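Local coordinates for hypothetical protein (Ruminococcus gnavus, PDB 4GL6) that is of unknown function, a DUF5037 family protein built from a four-stranded antiparallel sheet and a mixed sheet, each packed with helices, at residues 35-40 with 60-65; 75-80 with 104-109; 123-128 with 135-140; 145-150 with 185-190; 178-183 with 208-213. All blocks are in the same frame, centred on the assembly; numbering follows the deposited sequence.

Contact 1 of 5, residues 35-40 with 60-65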
# COMPACT_ATOMS: atom_id res chain seq x y z
N SER A 35 -0.53 5.42 -31.96
CA SER A 35 0.32 4.40 -32.57
C SER A 35 1.27 3.64 -31.61
O SER A 35 1.59 2.49 -31.87
CB SER A 35 1.17 5.08 -33.65
OG SER A 35 2.12 4.23 -34.25
N ASP A 36 1.72 4.28 -30.52
CA ASP A 36 2.65 3.62 -29.57
C ASP A 36 1.84 2.60 -28.79
O ASP A 36 0.69 2.87 -28.44
CB ASP A 36 3.29 4.60 -28.57
CG ASP A 36 4.03 5.75 -29.23
OD1 ASP A 36 4.45 5.64 -30.41
OD2 ASP A 36 4.20 6.78 -28.53
N ASN A 37 2.45 1.45 -28.53
CA ASN A 37 1.81 0.39 -27.77
C ASN A 37 2.68 0.08 -26.55
O ASN A 37 3.17 -1.04 -26.37
CB ASN A 37 1.57 -0.84 -28.68
CG ASN A 37 0.67 -1.90 -28.05
OD1 ASN A 37 -0.10 -1.64 -27.12
ND2 ASN A 37 0.77 -3.12 -28.56
N GLY A 38 2.86 1.10 -25.72
CA GLY A 38 3.60 0.96 -24.47
C GLY A 38 2.88 0.11 -23.42
O GLY A 38 1.78 -0.40 -23.64
N ALA A 39 3.53 -0.02 -22.27
CA ALA A 39 2.98 -0.78 -21.15
C ALA A 39 1.62 -0.22 -20.68
O ALA A 39 1.40 1.01 -20.73
CB ALA A 39 3.97 -0.78 -19.98
N ILE A 40 0.73 -1.12 -20.26
CA ILE A 40 -0.59 -0.79 -19.73
C ILE A 40 -0.51 -0.96 -18.22
O ILE A 40 -0.20 -2.06 -17.74
CB ILE A 40 -1.70 -1.71 -20.26
CG1 ILE A 40 -1.82 -1.60 -21.78
CG2 ILE A 40 -3.05 -1.31 -19.66
CD1 ILE A 40 -2.79 -2.62 -22.36
N ASN A 60 -0.43 -5.45 -24.46
CA ASN A 60 -1.51 -5.95 -25.30
C ASN A 60 -1.02 -5.94 -26.75
O ASN A 60 -0.86 -4.86 -27.31
CB ASN A 60 -2.76 -5.08 -25.15
CG ASN A 60 -3.94 -5.60 -25.93
OD1 ASN A 60 -4.37 -6.73 -25.75
ND2 ASN A 60 -4.47 -4.76 -26.80
N PRO A 61 -0.80 -7.14 -27.37
CA PRO A 61 -0.27 -7.17 -28.75
C PRO A 61 -1.16 -6.51 -29.82
O PRO A 61 -2.38 -6.42 -29.63
CB PRO A 61 -0.08 -8.66 -29.02
CG PRO A 61 0.04 -9.28 -27.68
CD PRO A 61 -0.89 -8.50 -26.81
N GLU A 62 -0.54 -6.11 -30.93
CA GLU A 62 -1.19 -5.38 -32.04
C GLU A 62 -2.41 -6.08 -32.69
O GLU A 62 -3.52 -5.59 -32.55
CB GLU A 62 -0.14 -4.98 -33.12
CG GLU A 62 -0.48 -3.69 -33.86
CD GLU A 62 -0.49 -2.48 -32.93
OE1 GLU A 62 0.48 -2.28 -32.17
OE2 GLU A 62 -1.48 -1.73 -32.93
N GLU A 63 -2.18 -7.22 -33.36
CA GLU A 63 -3.22 -8.02 -34.09
C GLU A 63 -4.47 -8.42 -33.23
O GLU A 63 -4.38 -8.43 -32.00
CB GLU A 63 -2.56 -9.23 -34.83
CG GLU A 63 -2.29 -10.48 -33.99
CD GLU A 63 -1.43 -10.22 -32.75
OE1 GLU A 63 -0.57 -9.31 -32.78
OE2 GLU A 63 -1.62 -10.92 -31.74
N PRO A 64 -5.62 -8.77 -33.88
CA PRO A 64 -6.88 -8.99 -33.13
C PRO A 64 -6.97 -10.28 -32.32
O PRO A 64 -6.30 -11.27 -32.65
CB PRO A 64 -7.95 -8.96 -34.24
CG PRO A 64 -7.24 -9.47 -35.46
CD PRO A 64 -5.76 -9.26 -35.27
N ASN A 65 -7.80 -10.25 -31.27
CA ASN A 65 -8.02 -11.38 -30.35
C ASN A 65 -6.74 -11.89 -29.68
O ASN A 65 -6.63 -13.08 -29.35
CB ASN A 65 -8.76 -12.53 -31.06
CG ASN A 65 -10.07 -12.09 -31.67
OD1 ASN A 65 -10.80 -11.29 -31.08
ND2 ASN A 65 -10.39 -12.62 -32.84
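N37 and N60 join two surface loops through one hydrogen bond: ND2 of N37 donates to the backbone O of N60 at 2.7 Å. The bond is nearly straight at the hydrogen (166°), and the acceptor lies in the plane of the N37 amide, while the donor is tilted from the plane of the N60 carbonyl. With CG swung opposite its own backbone N (chi1 -169°), the N37 side chain reaches the other loop. Its other end is held too, since OD1 accepts from Q29, and the amide is thereby fixed against flipping. E62, bent at chi2, lies alongside N37 but runs the other way; its carboxylate is turned 74° from the amide, and OE1 stays 3.7 Å from ND2 of N37, a contact and not a bond. Separately, CD1 of I40 rests on CB of N60 at 3.7 Å. I6 of helix 6-18 touches both I40 and N60. A neutral amide bonded to a backbone carbonyl thus ties the approach to strand 40-46 to the exit of strand 54-59, with Q29 on OD1 of N37 and K9 of helix 6-18 on OD1 of N60 fixing the two asparagines.

Contact 2 of 5, residues 75-80 with 104-109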
# COMPACT_ATOMS: atom_id res chain seq x y z
N TYR A 75 -0.08 -9.01 -8.06
CA TYR A 75 -0.92 -9.66 -7.05
C TYR A 75 -0.15 -10.16 -5.86
O TYR A 75 -0.66 -10.07 -4.74
CB TYR A 75 -1.82 -10.76 -7.64
CG TYR A 75 -2.92 -11.21 -6.67
CD1 TYR A 75 -3.83 -10.28 -6.15
CD2 TYR A 75 -3.04 -12.55 -6.26
CE1 TYR A 75 -4.82 -10.65 -5.25
CE2 TYR A 75 -4.04 -12.93 -5.36
CZ TYR A 75 -4.93 -11.97 -4.86
OH TYR A 75 -5.94 -12.28 -3.99
N GLY A 76 1.04 -10.71 -6.07
CA GLY A 76 1.89 -11.17 -4.95
C GLY A 76 2.22 -10.00 -4.04
O GLY A 76 2.15 -10.09 -2.80
N GLN A 77 2.53 -8.90 -4.69
CA GLN A 77 2.77 -7.62 -4.07
C GLN A 77 1.57 -7.19 -3.20
O GLN A 77 1.74 -6.74 -2.07
CB GLN A 77 3.02 -6.60 -5.19
CG GLN A 77 3.69 -5.33 -4.81
CD GLN A 77 4.09 -4.52 -6.03
OE1 GLN A 77 5.23 -4.57 -6.52
NE2 GLN A 77 3.11 -3.84 -6.59
N ARG A 78 0.36 -7.32 -3.75
CA ARG A 78 -0.88 -6.96 -3.04
C ARG A 78 -1.10 -7.80 -1.79
O ARG A 78 -1.51 -7.27 -0.76
CB ARG A 78 -2.12 -7.06 -3.95
CG ARG A 78 -3.49 -6.96 -3.27
CD ARG A 78 -3.62 -5.65 -2.50
NE ARG A 78 -4.51 -5.77 -1.35
CZ ARG A 78 -4.54 -4.94 -0.30
NH1 ARG A 78 -3.71 -3.91 -0.20
NH2 ARG A 78 -5.40 -5.17 0.68
N LEU A 79 -0.86 -9.10 -1.90
CA LEU A 79 -0.99 -10.00 -0.76
C LEU A 79 -0.03 -9.61 0.37
O LEU A 79 -0.40 -9.72 1.55
CB LEU A 79 -0.76 -11.45 -1.18
CG LEU A 79 -1.74 -12.06 -2.19
CD1 LEU A 79 -1.23 -13.44 -2.62
CD2 LEU A 79 -3.14 -12.13 -1.61
N LEU A 80 1.18 -9.15 0.02
CA LEU A 80 2.15 -8.68 1.02
C LEU A 80 1.62 -7.37 1.67
O LEU A 80 1.66 -7.24 2.90
CB LEU A 80 3.57 -8.54 0.44
CG LEU A 80 4.38 -9.83 0.15
CD1 LEU A 80 5.66 -9.51 -0.62
CD2 LEU A 80 4.76 -10.59 1.42
N ASP A 104 2.15 0.00 0.99
CA ASP A 104 2.93 0.37 -0.19
C ASP A 104 4.21 -0.47 -0.24
O ASP A 104 5.26 -0.05 0.23
CB ASP A 104 3.22 1.89 -0.13
CG ASP A 104 3.99 2.42 -1.35
OD1 ASP A 104 4.04 1.80 -2.43
OD2 ASP A 104 4.55 3.51 -1.19
N ILE A 105 4.07 -1.68 -0.78
CA ILE A 105 5.14 -2.65 -0.93
C ILE A 105 5.40 -2.83 -2.42
O ILE A 105 4.49 -3.12 -3.14
CB ILE A 105 4.76 -3.99 -0.29
CG1 ILE A 105 4.67 -3.82 1.24
CG2 ILE A 105 5.79 -5.08 -0.61
CD1 ILE A 105 4.05 -4.98 1.99
N ILE A 106 6.64 -2.62 -2.85
CA ILE A 106 7.07 -2.75 -4.25
C ILE A 106 8.10 -3.86 -4.40
O ILE A 106 9.20 -3.76 -3.87
CB ILE A 106 7.68 -1.43 -4.76
CG1 ILE A 106 6.62 -0.30 -4.76
CG2 ILE A 106 8.30 -1.63 -6.14
CD1 ILE A 106 5.46 -0.48 -5.72
N ILE A 107 7.74 -4.91 -5.14
CA ILE A 107 8.60 -6.06 -5.43
C ILE A 107 9.44 -5.71 -6.66
O ILE A 107 8.86 -5.43 -7.71
CB ILE A 107 7.77 -7.30 -5.79
CG1 ILE A 107 6.87 -7.70 -4.63
CG2 ILE A 107 8.66 -8.47 -6.19
CD1 ILE A 107 7.58 -7.99 -3.33
N PRO A 108 10.78 -5.71 -6.54
CA PRO A 108 11.65 -5.37 -7.69
C PRO A 108 11.70 -6.45 -8.79
O PRO A 108 11.41 -7.64 -8.51
CB PRO A 108 13.02 -5.16 -7.04
CG PRO A 108 12.99 -6.05 -5.83
CD PRO A 108 11.57 -6.10 -5.36
N GLU A 109 12.08 -6.04 -10.00
CA GLU A 109 12.16 -6.91 -11.19
C GLU A 109 12.75 -8.28 -10.89
O GLU A 109 12.15 -9.30 -11.26
CB GLU A 109 12.95 -6.23 -12.33
CG GLU A 109 12.90 -6.97 -13.66
CD GLU A 109 13.65 -6.26 -14.78
OE1 GLU A 109 14.69 -5.60 -14.52
OE2 GLU A 109 13.22 -6.39 -15.95
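Q77, in the first turns of helix 75-95, carries the polar part of this contact with the chain that leaves strand 99-104. Its side chain is fully stretched as far as CD, with CG opposite the backbone N (chi1 -161°), which carries OE1 to N of I107. There OE1 accepts from N of I107 at 2.9 Å, with 166° at the hydrogen; the donor stands 26° off the plane of the amide carbonyl. The Q77 side chain runs side by side with that of I106 and points the same way, while its OE1 also lies 3.4 Å from CA of I106. One turn on, L80 supplies the apolar part. Its CD1 meets CD1 of I107 at 3.7 Å, the two side chains crossing at about a right angle, and its CB packs on CD1 of I105 at 3.9 Å. That same methyl of I105 reaches the backbone O of L80 at 3.4 Å. Beyond these residues, Y125 of helix 122-129 packs against L80, I105 and I107, and W122 of the same helix touches I105. The connection thus runs between the start of helix 75-95 and helix 122-129, directly after edge strand 99-104 of the mixed sheet.

Contact 3 of 5, residues 123-128 with 135-140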
# COMPACT_ATOMS: atom_id res chain seq x y z
N LYS A 123 7.24 -14.12 6.09
CA LYS A 123 8.54 -14.64 6.53
C LYS A 123 9.59 -14.75 5.39
O LYS A 123 10.75 -14.39 5.59
CB LYS A 123 8.41 -15.97 7.28
CG LYS A 123 7.68 -17.09 6.54
CD LYS A 123 8.07 -18.48 7.06
CE LYS A 123 7.47 -19.59 6.20
NZ LYS A 123 8.08 -20.92 6.45
N ASN A 124 9.17 -15.19 4.20
CA ASN A 124 10.06 -15.32 3.04
C ASN A 124 10.45 -13.99 2.47
O ASN A 124 11.57 -13.83 1.98
CB ASN A 124 9.41 -16.14 1.92
CG ASN A 124 9.23 -17.59 2.28
OD1 ASN A 124 9.96 -18.14 3.09
ND2 ASN A 124 8.26 -18.22 1.65
N TYR A 125 9.50 -13.06 2.49
CA TYR A 125 9.72 -11.72 1.98
C TYR A 125 10.77 -10.99 2.84
O TYR A 125 11.67 -10.37 2.29
CB TYR A 125 8.39 -10.96 1.89
CG TYR A 125 8.54 -9.53 1.45
CD1 TYR A 125 9.14 -9.23 0.22
CD2 TYR A 125 8.08 -8.47 2.24
CE1 TYR A 125 9.28 -7.89 -0.20
CE2 TYR A 125 8.22 -7.13 1.83
CZ TYR A 125 8.82 -6.86 0.61
OH TYR A 125 8.95 -5.57 0.22
N VAL A 126 10.61 -11.08 4.15
CA VAL A 126 11.56 -10.50 5.12
C VAL A 126 12.96 -11.09 4.94
O VAL A 126 13.95 -10.37 5.01
CB VAL A 126 11.09 -10.70 6.58
CG1 VAL A 126 12.19 -10.37 7.59
CG2 VAL A 126 9.85 -9.86 6.85
N ASP A 127 13.02 -12.41 4.74
CA ASP A 127 14.29 -13.11 4.48
C ASP A 127 14.95 -12.54 3.22
O ASP A 127 16.16 -12.28 3.22
CB ASP A 127 14.07 -14.63 4.36
CG ASP A 127 15.25 -15.34 3.70
OD1 ASP A 127 16.35 -15.33 4.30
OD2 ASP A 127 15.08 -15.89 2.58
N LEU A 128 14.17 -12.37 2.16
CA LEU A 128 14.69 -11.80 0.92
C LEU A 128 15.20 -10.37 1.13
O LEU A 128 16.28 -10.03 0.65
CB LEU A 128 13.64 -11.86 -0.21
CG LEU A 128 13.58 -13.12 -1.08
CD1 LEU A 128 13.61 -14.46 -0.33
CD2 LEU A 128 12.33 -12.99 -1.94
N ASP A 135 23.33 -4.63 2.75
CA ASP A 135 22.46 -5.08 1.67
C ASP A 135 21.08 -5.40 2.23
O ASP A 135 20.84 -6.49 2.75
CB ASP A 135 23.10 -6.28 0.96
CG ASP A 135 22.37 -6.71 -0.32
OD1 ASP A 135 21.33 -6.10 -0.70
OD2 ASP A 135 22.87 -7.67 -0.95
N TYR A 136 20.19 -4.43 2.16
CA TYR A 136 18.83 -4.60 2.63
C TYR A 136 17.88 -3.79 1.75
O TYR A 136 18.29 -2.92 0.98
CB TYR A 136 18.68 -4.25 4.12
CG TYR A 136 19.16 -2.86 4.49
CD1 TYR A 136 18.32 -1.74 4.37
CD2 TYR A 136 20.46 -2.63 4.93
CE1 TYR A 136 18.77 -0.46 4.69
CE2 TYR A 136 20.90 -1.35 5.25
CZ TYR A 136 20.06 -0.26 5.13
OH TYR A 136 20.48 1.00 5.45
N LYS A 137 16.61 -4.15 1.84
CA LYS A 137 15.55 -3.51 1.12
C LYS A 137 14.50 -3.06 2.15
O LYS A 137 14.18 -3.80 3.08
CB LYS A 137 14.93 -4.49 0.13
CG LYS A 137 13.65 -3.96 -0.54
CD LYS A 137 12.95 -4.97 -1.45
CE LYS A 137 11.52 -4.53 -1.78
NZ LYS A 137 11.45 -3.20 -2.46
N THR A 138 13.99 -1.85 1.94
CA THR A 138 12.90 -1.33 2.73
C THR A 138 11.69 -2.23 2.43
O THR A 138 11.27 -2.33 1.28
CB THR A 138 12.55 0.12 2.35
OG1 THR A 138 13.65 0.97 2.66
CG2 THR A 138 11.36 0.59 3.13
N LEU A 139 11.15 -2.85 3.47
CA LEU A 139 10.01 -3.77 3.36
C LEU A 139 8.85 -3.06 2.68
O LEU A 139 8.24 -3.60 1.75
CB LEU A 139 9.56 -4.25 4.74
CG LEU A 139 10.56 -5.13 5.50
CD1 LEU A 139 9.98 -5.41 6.88
CD2 LEU A 139 10.89 -6.43 4.79
N GLY A 140 8.60 -1.85 3.14
CA GLY A 140 7.60 -1.00 2.52
C GLY A 140 7.26 0.19 3.39
O GLY A 140 7.93 0.47 4.40
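K137 and L139 are the residues through which the loop before strand 140-147 returns to helix 122-129, and both meet the hydroxyl end of Y125. K137 comes first. Its chain leaves opposite the backbone N (chi1 171°) and stays extended through chi3, which carries CE to 3.4 Å from OH of Y125, the lysine crossing the tyrosine at about a right angle and meeting the ring obliquely. The bend at the last torsion (chi4 59°) then turns NZ to the backbone O of I106, to which it is hydrogen-bonded. L139 follows and makes two kinds of contact. Its backbone O accepts from OH of Y125 at 2.6 Å; the hydroxyl lies in the carbonyl plane, on a lone pair, and the oxygen itself sits at the ring edge in the ring plane. This bond ties down the hydroxyl end of the tyrosine. The side chain of L139 reaches back to the helix with a single methyl, CD2, which packs on CE2 of Y125 at 4.0 Å and on CG2 of V126 at 4.1 Å. W122 and C129 of the same helix also touch L139. The backbone of L139 is hydrogen-bonded to that of Q174, just before strand 175-182, and G140 pairs with L176 of that strand, so the segment lies between helix 122-129 and the mixed sheet.

Contact 4 of 5, residues 145-150 with 185-190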
# COMPACT_ATOMS: atom_id res chain seq x y z
N TYR A 145 -4.49 6.82 7.15
CA TYR A 145 -5.36 8.00 7.16
C TYR A 145 -6.45 7.78 8.22
O TYR A 145 -7.25 6.88 8.06
CB TYR A 145 -5.95 8.20 5.75
CG TYR A 145 -4.87 8.45 4.71
CD1 TYR A 145 -4.32 9.72 4.55
CD2 TYR A 145 -4.37 7.41 3.93
CE1 TYR A 145 -3.31 9.95 3.63
CE2 TYR A 145 -3.35 7.63 3.01
CZ TYR A 145 -2.83 8.91 2.86
OH TYR A 145 -1.83 9.16 1.95
N ILE A 146 -6.43 8.57 9.31
CA ILE A 146 -7.36 8.43 10.43
C ILE A 146 -8.37 9.58 10.48
O ILE A 146 -8.01 10.73 10.24
CB ILE A 146 -6.61 8.43 11.79
CG1 ILE A 146 -5.64 7.25 11.88
CG2 ILE A 146 -7.60 8.35 12.95
CD1 ILE A 146 -4.79 7.25 13.13
N ASP A 147 -9.63 9.24 10.80
CA ASP A 147 -10.70 10.22 11.02
C ASP A 147 -10.47 10.63 12.46
O ASP A 147 -10.76 9.87 13.39
CB ASP A 147 -12.08 9.58 10.82
CG ASP A 147 -13.24 10.54 11.00
OD1 ASP A 147 -13.06 11.61 11.63
OD2 ASP A 147 -14.35 10.20 10.52
N ALA A 148 -9.89 11.82 12.63
CA ALA A 148 -9.52 12.34 13.96
C ALA A 148 -10.71 12.56 14.88
O ALA A 148 -10.54 12.56 16.08
CB ALA A 148 -8.70 13.62 13.83
N SER A 149 -11.91 12.72 14.33
CA SER A 149 -13.13 12.85 15.15
C SER A 149 -13.49 11.55 15.90
O SER A 149 -14.13 11.60 16.94
CB SER A 149 -14.32 13.27 14.29
OG SER A 149 -14.67 12.27 13.35
N THR A 150 -13.04 10.41 15.37
CA THR A 150 -13.36 9.09 15.89
C THR A 150 -12.22 8.42 16.68
O THR A 150 -12.08 7.19 16.61
CB THR A 150 -13.78 8.17 14.71
OG1 THR A 150 -12.64 7.86 13.91
CG2 THR A 150 -14.86 8.84 13.85
N LYS A 185 -14.78 15.54 7.62
CA LYS A 185 -15.16 15.78 6.21
C LYS A 185 -13.98 15.49 5.25
O LYS A 185 -14.18 14.86 4.20
CB LYS A 185 -15.81 17.16 6.04
CG LYS A 185 -17.11 17.29 6.85
CD LYS A 185 -17.96 18.52 6.53
CE LYS A 185 -19.23 18.54 7.35
NZ LYS A 185 -20.16 19.62 6.94
N SER A 186 -12.78 15.89 5.62
CA SER A 186 -11.58 15.57 4.81
C SER A 186 -11.39 14.09 4.66
O SER A 186 -11.08 13.62 3.57
CB SER A 186 -10.30 16.16 5.40
OG SER A 186 -10.14 17.46 4.93
N PHE A 187 -11.52 13.38 5.78
CA PHE A 187 -11.34 11.94 5.76
C PHE A 187 -12.30 11.26 4.79
O PHE A 187 -11.89 10.48 3.94
CB PHE A 187 -11.49 11.32 7.16
CG PHE A 187 -11.47 9.82 7.13
CD1 PHE A 187 -10.26 9.14 7.06
CD2 PHE A 187 -12.66 9.09 7.07
CE1 PHE A 187 -10.24 7.75 6.96
CE2 PHE A 187 -12.65 7.70 6.99
CZ PHE A 187 -11.44 7.03 6.94
N GLU A 188 -13.58 11.59 4.93
CA GLU A 188 -14.64 10.98 4.10
C GLU A 188 -14.44 11.17 2.60
O GLU A 188 -14.77 10.27 1.83
CB GLU A 188 -16.01 11.47 4.57
CG GLU A 188 -16.41 10.91 5.96
CD GLU A 188 -16.74 9.41 6.02
OE1 GLU A 188 -17.30 8.84 5.05
OE2 GLU A 188 -16.44 8.78 7.07
N LYS A 189 -13.92 12.33 2.21
CA LYS A 189 -13.58 12.61 0.80
C LYS A 189 -12.35 11.81 0.41
O LYS A 189 -12.30 11.25 -0.70
CB LYS A 189 -13.27 14.08 0.58
CG LYS A 189 -14.44 15.04 0.76
CD LYS A 189 -13.94 16.47 0.67
CE LYS A 189 -15.01 17.43 1.05
NZ LYS A 189 -14.44 18.80 1.16
N ALA A 190 -11.36 11.78 1.30
CA ALA A 190 -10.13 11.05 1.09
C ALA A 190 -10.41 9.59 0.80
O ALA A 190 -9.94 9.05 -0.18
CB ALA A 190 -9.22 11.20 2.29
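Helix 184-194 packs across the end of strand 140-147 of the mixed sheet, where the strand gives way to an Asx turn at D147. The axes of 145-147 and 185-190 approach to 8.0 Å, and their N-to-C directions are 134° apart, an oblique crossing. F187 carries most of the contact. Its CG lies opposite the backbone N (chi1 173°), which lays the ring against the strand end. CB of D147 stands over one face, 4.0 Å from the centroid and offset toward the rim, a CH-pi contact. At the ring's edge CE1 meets the backbone O of Y145 at 3.3 Å. The strand residue is itself firmly placed: OD1 of D147 accepts from N of S149 at 3.1 Å, on the anti side of the carboxylate, closing the Asx turn, and the backbone O of D147 takes both N and OG1 of T150. OD2 of D147 is bonded to ND1 of H184, at the start of the helix. It also lies 4.3 Å from OE2 of E188, a like-charged neighbour. Replacing F187 with an alanine would probably open a gap beside the strand, leaving CB of D147 without its aromatic face and the helix less closely seated. Apart from the H184 bond, the F187 ring against CB of D147 and the strand backbone makes the contact; the nearness of E188 to both D147 and E191 may slightly favour protonation of one carboxylate, an effect that the H184 bond to D147 would be expected to offset.

Contact 5 of 5, residues 178-183 with 208-213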
# COMPACT_ATOMS: atom_id res chain seq x y z
N TYR A 178 3.49 6.47 8.08
CA TYR A 178 2.90 7.81 7.89
C TYR A 178 1.48 7.74 8.47
O TYR A 178 0.71 6.83 8.12
CB TYR A 178 2.88 8.19 6.41
CG TYR A 178 4.24 8.20 5.72
CD1 TYR A 178 4.75 7.05 5.09
CD2 TYR A 178 4.99 9.35 5.67
CE1 TYR A 178 6.00 7.06 4.45
CE2 TYR A 178 6.23 9.38 5.03
CZ TYR A 178 6.73 8.23 4.42
OH TYR A 178 7.95 8.26 3.79
N VAL A 179 1.15 8.62 9.41
CA VAL A 179 -0.18 8.65 10.03
C VAL A 179 -0.71 10.04 9.90
O VAL A 179 -0.16 10.97 10.51
CB VAL A 179 -0.17 8.22 11.51
CG1 VAL A 179 -1.59 8.21 12.07
CG2 VAL A 179 0.45 6.83 11.65
N TYR A 180 -1.76 10.19 9.10
CA TYR A 180 -2.45 11.46 8.88
C TYR A 180 -3.68 11.50 9.77
O TYR A 180 -4.47 10.56 9.75
CB TYR A 180 -2.90 11.57 7.41
CG TYR A 180 -1.79 11.80 6.42
CD1 TYR A 180 -1.06 10.75 5.90
CD2 TYR A 180 -1.50 13.10 5.94
CE1 TYR A 180 -0.04 10.96 4.97
CE2 TYR A 180 -0.48 13.32 5.01
CZ TYR A 180 0.25 12.24 4.53
OH TYR A 180 1.22 12.43 3.61
N TYR A 181 -3.81 12.56 10.59
CA TYR A 181 -4.97 12.78 11.47
C TYR A 181 -5.88 13.83 10.80
O TYR A 181 -5.78 15.03 11.06
CB TYR A 181 -4.52 13.20 12.85
CG TYR A 181 -3.72 12.13 13.57
CD1 TYR A 181 -2.33 12.07 13.45
CD2 TYR A 181 -4.35 11.18 14.36
CE1 TYR A 181 -1.59 11.09 14.11
CE2 TYR A 181 -3.61 10.18 15.02
CZ TYR A 181 -2.23 10.15 14.90
OH TYR A 181 -1.51 9.16 15.56
N LEU A 182 -6.74 13.34 9.92
CA LEU A 182 -7.64 14.17 9.12
C LEU A 182 -8.93 14.52 9.85
O LEU A 182 -9.42 13.75 10.67
CB LEU A 182 -8.03 13.43 7.84
CG LEU A 182 -6.94 12.92 6.91
CD1 LEU A 182 -7.60 12.22 5.74
CD2 LEU A 182 -6.08 14.07 6.40
N ASP A 183 -9.48 15.69 9.54
CA ASP A 183 -10.78 16.09 10.07
C ASP A 183 -11.82 15.20 9.35
O ASP A 183 -11.56 14.68 8.25
CB ASP A 183 -11.04 17.60 9.90
CG ASP A 183 -11.22 18.02 8.44
OD1 ASP A 183 -12.37 17.93 7.90
OD2 ASP A 183 -10.21 18.46 7.85
N ASP A 208 -4.61 17.94 -2.41
CA ASP A 208 -5.28 19.15 -1.92
C ASP A 208 -6.08 18.90 -0.62
O ASP A 208 -6.12 19.78 0.24
CB ASP A 208 -6.22 19.78 -2.97
CG ASP A 208 -5.48 20.30 -4.23
OD1 ASP A 208 -4.23 20.44 -4.23
OD2 ASP A 208 -6.18 20.56 -5.24
N ILE A 209 -6.71 17.72 -0.49
CA ILE A 209 -7.49 17.41 0.73
C ILE A 209 -6.57 17.20 1.93
O ILE A 209 -6.86 17.71 3.00
CB ILE A 209 -8.34 16.14 0.56
CG1 ILE A 209 -9.45 16.37 -0.45
CG2 ILE A 209 -8.96 15.74 1.90
CD1 ILE A 209 -9.98 15.08 -1.03
N ILE A 210 -5.50 16.44 1.74
CA ILE A 210 -4.58 16.14 2.84
C ILE A 210 -3.56 17.23 3.16
O ILE A 210 -2.94 17.15 4.22
CB ILE A 210 -3.88 14.77 2.68
CG1 ILE A 210 -2.73 14.82 1.66
CG2 ILE A 210 -4.92 13.69 2.38
CD1 ILE A 210 -2.06 13.48 1.41
N GLU A 211 -3.35 18.22 2.27
CA GLU A 211 -2.37 19.31 2.49
C GLU A 211 -2.66 20.08 3.77
O GLU A 211 -3.80 20.48 3.99
CB GLU A 211 -2.37 20.33 1.33
CG GLU A 211 -1.20 21.33 1.28
CD GLU A 211 -0.09 20.93 0.29
OE1 GLU A 211 -0.38 20.65 -0.90
OE2 GLU A 211 1.10 20.93 0.69
N GLY A 212 -1.64 20.28 4.60
CA GLY A 212 -1.76 21.04 5.85
C GLY A 212 -2.30 20.26 7.03
O GLY A 212 -2.10 20.69 8.16
N GLN A 213 -2.97 19.13 6.79
CA GLN A 213 -3.49 18.28 7.86
C GLN A 213 -2.29 17.72 8.66
O GLN A 213 -1.26 17.41 8.05
CB GLN A 213 -4.32 17.12 7.28
CG GLN A 213 -5.58 17.51 6.51
CD GLN A 213 -6.77 17.88 7.37
OE1 GLN A 213 -6.81 17.68 8.58
NE2 GLN A 213 -7.78 18.39 6.72
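Q213 and L182 form the tight part of this contact, between the end of strand 175-182 and the turn after helix 204-210. CD2 of L182 presses on CG of Q213 at 3.5 Å, the side chains crossing at about a right angle, and lies 4.2 Å from CG2 of I210. Two residues earlier in the strand, CE2 of Y180 meets CD1 of I210 at 3.9 Å, the methyl lying obliquely to the ring. The solvent side is held by polar groups instead. Bent at chi2 (-78°), Q213 turns its amide to D183: NE2 donates to OD2 of D183 at 2.7 Å, nearly along the carboxylate C-O bond, while OE1 receives only a weak bond from N of D183 at 3.5 Å. Putting a leucine in place of Q213 would probably leave OD2 of D183 without its amide donor and the N-cap less firmly held. The type II turn from I210 to Q213, with G212 at positive phi, delivers the glutamine to this spot. D183 is the N-cap of helix 184-194, and its OD2 also receives S186, which touches Q213; L182 in turn packs on A190. The contact therefore gathers strand 175-182, helix 184-194 and the end of helix 204-210, next to strand 215-220 of the mixed sheet.

How the contacts relate
The five contacts follow the chain from contact 1 to contacts 4 and 5, the last two crossing in sequence order. Contact 1 stands apart, on loops of the antiparallel sheet, its centre about 25 Å from that of contact 2. Contacts 2 and 3 touch, their centres about 11 Å apart, where helix 122-129 and the loop after it meet helix 75-95 and the chain after strand 99-104. Contacts 4 and 5, about 8 Å apart between centres, share the mixed sheet through neighbouring strands 140-147 and 175-182. Contact 3 lies across the chain's centre from both. Strand 140-147 thus spans the sheet along its strand direction, from the contact 3 loop to contact 4.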